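CurF (Lyngbya majuscula, PDB 5DP2) probably catalyses NADPH-dependent formation of the cyclopropane ring in curacin A biosynthesis, as an unusual enoyl-acyl carrier protein reductase domain. Local coordinates at residues 46-52 with 80-84. Residues are numbered along the deposited sequence; the frame is centred on the assembly and turned at random.
Sequences VPVNFRE and FGVEG. With NAP (NADP nicotinamide-adenine-dinucleotide phosphate), chain B.
The amide of N49 and the carboxylate of E83 meet with their planes 31° apart: ND2 of N49 lies 2.8 Å from OE2 of E83 and gives it a hydrogen bond in the amide's own plane, on the anti lone pair of the acid. V82 CG2 approaches the same amide, 3.4 Å from N49 ND2. At the F80 ring, E52 CB sits by the edge, near the ring plane, while the F50 ring carries C5B of NADP over one face and O2D of the nicotinamide ribose at its edge. This is the GroES-like domain of a medium-chain dehydrogenase/reductase fold, where strand 39-48, antiparallel to strand 83-91, runs into helix 50-57 beside the cofactor; the backbone N of F50 bonds the phosphate oxygen O1N at 3.0 Å.

E83 has its CG wedged between backbone N and carbonyl carbon (chi1 57°), and the extended chain beyond passes P47, whose CG is 3.4 Å from E83 CD. N49 OD1 and E83 OE2, two acceptors 3.2 Å apart, are probably tolerated so close because K336 NZ makes a salt bridge to E83 OE2 and a hydrogen bond to N49 OD1. With an alanine in place of E83, K336 would probably lose its carboxylate mate, N49 ND2 would keep the water but not its acid acceptor, and a gap would open beside the P47 ring.

E52 reaches back from the helix with both oxygens engaged. OE1 takes the backbone N-H of N49, and OE2 accepts the N-H of G81 from the syn side, 30° out of the carboxylate plane. One water joins the two segments, donating to P47 O and E52 OE1 and accepting from N49 ND2 and, at 3.0 Å, from the backbone N of V82.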
loop_
_atom_site.group_PDB
_atom_site.type_symbol
_atom_site.label_atom_id
_atom_site.label_comp_id
_atom_site.label_asym_id
_atom_site.label_seq_id
_atom_site.Cartn_x
_atom_site.Cartn_y
_atom_site.Cartn_z
ATOM N N VAL A 46 6.837 11.236 0.030
ATOM C CA VAL A 46 6.741 9.973 -0.681
ATOM C C VAL A 46 7.060 8.875 0.323
ATOM O O VAL A 46 8.107 8.918 0.970
ATOM C CB VAL A 46 7.689 9.936 -1.930
ATOM C CG1 VAL A 46 9.081 10.501 -1.673
ATOM C CG2 VAL A 46 7.703 8.552 -2.531
ATOM N N PRO A 47 6.159 7.909 0.499
ATOM C CA PRO A 47 6.417 6.867 1.476
ATOM C C PRO A 47 7.176 5.697 0.884
ATOM O O PRO A 47 7.209 5.503 -0.338
ATOM C CB PRO A 47 5.022 6.432 1.874
ATOM C CG PRO A 47 4.251 6.560 0.581
ATOM C CD PRO A 47 4.801 7.788 -0.099
ATOM N N VAL A 48 7.770 4.884 1.767
ATOM C CA VAL A 48 8.353 3.611 1.375
ATOM C C VAL A 48 7.275 2.513 1.448
ATOM O O VAL A 48 6.521 2.454 2.418
ATOM C CB VAL A 48 9.509 3.217 2.331
ATOM C CG1 VAL A 48 10.220 1.960 1.816
ATOM C CG2 VAL A 48 10.516 4.339 2.491
ATOM N N ASN A 49 7.199 1.642 0.445
ATOM C CA ASN A 49 6.300 0.501 0.481
ATOM C C ASN A 49 7.107 -0.785 0.639
ATOM O O ASN A 49 8.254 -0.870 0.192
ATOM C CB ASN A 49 5.420 0.465 -0.780
ATOM C CG ASN A 49 4.247 1.465 -0.660
ATOM O OD1 ASN A 49 3.147 1.133 -0.178
ATOM N ND2 ASN A 49 4.485 2.685 -0.991
ATOM N N PHE A 50 6.530 -1.811 1.247
ATOM C CA PHE A 50 7.269 -3.028 1.515
ATOM C C PHE A 50 7.778 -3.675 0.215
ATOM O O PHE A 50 8.905 -4.198 0.193
ATOM C CB PHE A 50 6.411 -4.012 2.312
ATOM C CG PHE A 50 7.176 -5.158 2.874
ATOM C CD1 PHE A 50 8.092 -4.947 3.922
ATOM C CD2 PHE A 50 7.004 -6.424 2.369
ATOM C CE1 PHE A 50 8.808 -6.015 4.456
ATOM C CE2 PHE A 50 7.692 -7.504 2.920
ATOM C CZ PHE A 50 8.597 -7.292 3.956
ATOM N N ARG A 51 6.987 -3.653 -0.869
ATOM C CA ARG A 51 7.452 -4.164 -2.180
ATOM C C ARG A 51 8.799 -3.601 -2.550
ATOM O O ARG A 51 9.629 -4.286 -3.154
ATOM C CB ARG A 51 6.427 -3.787 -3.319
ATOM C CG ARG A 51 6.887 -4.120 -4.761
ATOM C CD ARG A 51 6.959 -5.594 -5.072
ATOM N NE ARG A 51 5.637 -6.167 -5.210
ATOM C CZ ARG A 51 4.857 -6.177 -6.313
ATOM N NH1 ARG A 51 5.262 -5.623 -7.467
ATOM N NH2 ARG A 51 3.670 -6.744 -6.233
ATOM N N GLU A 52 8.999 -2.322 -2.273
ATOM C CA GLU A 52 10.238 -1.645 -2.676
ATOM C C GLU A 52 11.439 -2.119 -1.875
ATOM O O GLU A 52 12.541 -2.170 -2.417
ATOM C CB GLU A 52 10.044 -0.144 -2.575
ATOM C CG GLU A 52 8.986 0.330 -3.581
ATOM C CD GLU A 52 8.505 1.728 -3.416
ATOM O OE1 GLU A 52 8.275 2.172 -2.269
ATOM O OE2 GLU A 52 8.293 2.378 -4.471
ATOM N N PHE A 80 11.704 4.085 -7.907
ATOM C CA PHE A 80 10.933 3.825 -6.699
ATOM C C PHE A 80 9.927 4.937 -6.492
ATOM O O PHE A 80 10.121 6.061 -6.952
ATOM C CB PHE A 80 11.876 3.741 -5.481
ATOM C CG PHE A 80 12.968 2.730 -5.651
ATOM C CD1 PHE A 80 12.765 1.406 -5.329
ATOM C CD2 PHE A 80 14.196 3.086 -6.209
ATOM C CE1 PHE A 80 13.735 0.456 -5.561
ATOM C CE2 PHE A 80 15.178 2.139 -6.434
ATOM C CZ PHE A 80 14.960 0.830 -6.093
ATOM N N GLY A 81 8.880 4.604 -5.743
ATOM C CA GLY A 81 7.847 5.564 -5.375
ATOM C C GLY A 81 6.566 5.233 -6.118
ATOM O O GLY A 81 6.303 5.780 -7.213
ATOM N N VAL A 82 5.770 4.341 -5.541
ATOM C CA VAL A 82 4.561 3.851 -6.152
ATOM C C VAL A 82 3.337 4.706 -5.785
ATOM O O VAL A 82 2.210 4.403 -6.179
ATOM C CB VAL A 82 4.357 2.342 -5.867
ATOM C CG1 VAL A 82 5.471 1.513 -6.493
ATOM C CG2 VAL A 82 4.238 2.059 -4.369
ATOM N N GLU A 83 3.588 5.797 -5.064
ATOM C CA GLU A 83 2.585 6.745 -4.626
ATOM C C GLU A 83 3.356 7.945 -4.081
ATOM O O GLU A 83 4.533 7.834 -3.722
ATOM C CB GLU A 83 1.706 6.141 -3.505
ATOM C CG GLU A 83 2.523 5.663 -2.301
ATOM C CD GLU A 83 1.708 5.099 -1.142
ATOM O OE1 GLU A 83 0.599 5.651 -0.891
ATOM O OE2 GLU A 83 2.191 4.139 -0.498
ATOM N N GLY A 84 2.696 9.086 -3.991
ATOM C CA GLY A 84 3.253 10.220 -3.294
ATOM C C GLY A 84 2.388 11.439 -3.437
ATOM O O GLY A 84 1.260 11.344 -3.963
HETATM P PA NAP B . 3.750 -3.206 5.993
HETATM O O1A NAP B . 3.834 -1.846 6.594
HETATM O O2A NAP B . 2.538 -4.032 6.228
HETATM O O5B NAP B . 5.067 -3.993 6.440
HETATM C C5B NAP B . 5.156 -5.420 6.323
HETATM C C4B NAP B . 4.369 -6.149 7.390
HETATM O O4B NAP B . 4.672 -7.521 7.302
HETATM C C3B NAP B . 4.663 -5.698 8.790
HETATM O O3B NAP B . 3.472 -5.123 9.332
HETATM C C2B NAP B . 5.081 -6.970 9.551
HETATM O O2B NAP B . 4.482 -7.219 10.791
HETATM C C1B NAP B . 4.619 -8.082 8.630
HETATM N N9A NAP B . 5.493 -9.247 8.600
HETATM C C8A NAP B . 6.615 -9.421 7.820
HETATM N N7A NAP B . 7.173 -10.632 8.052
HETATM C C5A NAP B . 6.401 -11.233 8.968
HETATM C C6A NAP B . 6.425 -12.497 9.629
HETATM N N6A NAP B . 7.402 -13.384 9.350
HETATM N N1A NAP B . 5.467 -12.772 10.505
HETATM C C2A NAP B . 4.514 -11.868 10.756
HETATM N N3A NAP B . 4.384 -10.659 10.203
HETATM C C4A NAP B . 5.332 -10.345 9.334
HETATM O O3 NAP B . 3.987 -3.111 4.403
HETATM P PN NAP B . 2.976 -2.653 3.248
HETATM O O1N NAP B . 3.759 -1.869 2.269
HETATM O O2N NAP B . 1.737 -2.046 3.838
HETATM O O5D NAP B . 2.645 -4.030 2.579
HETATM C C5D NAP B . 1.893 -5.009 3.332
HETATM C C4D NAP B . 2.022 -6.397 2.654
HETATM O O4D NAP B . 1.123 -6.433 1.577
HETATM C C3D NAP B . 3.400 -6.689 2.047
HETATM O O3D NAP B . 3.594 -8.109 2.062
HETATM C C2D NAP B . 3.275 -6.148 0.646
HETATM O O2D NAP B . 4.193 -6.806 -0.232
HETATM C C1D NAP B . 1.834 -6.450 0.327
HETATM N N1N NAP B . 1.055 -5.541 -0.541
HETATM C C2N NAP B . 0.416 -6.040 -1.624
HETATM C C3N NAP B . -0.346 -5.241 -2.472
HETATM C C7N NAP B . -1.031 -5.843 -3.651
HETATM O O7N NAP B . -1.495 -5.048 -4.438
HETATM N N7N NAP B . -1.099 -7.197 -3.758
HETATM C C4N NAP B . -0.457 -3.875 -2.195
HETATM C C5N NAP B . 0.205 -3.386 -1.076
HETATM C C6N NAP B . 0.957 -4.232 -0.251
HETATM P P2B NAP B . 4.859 -6.456 12.145
HETATM O O1X NAP B . 4.381 -5.019 11.981
HETATM O O2X NAP B . 4.087 -7.226 13.179
HETATM O O3X NAP B . 6.359 -6.542 12.297
HETATM O O HOH W 1 6.511 4.150 -2.657
#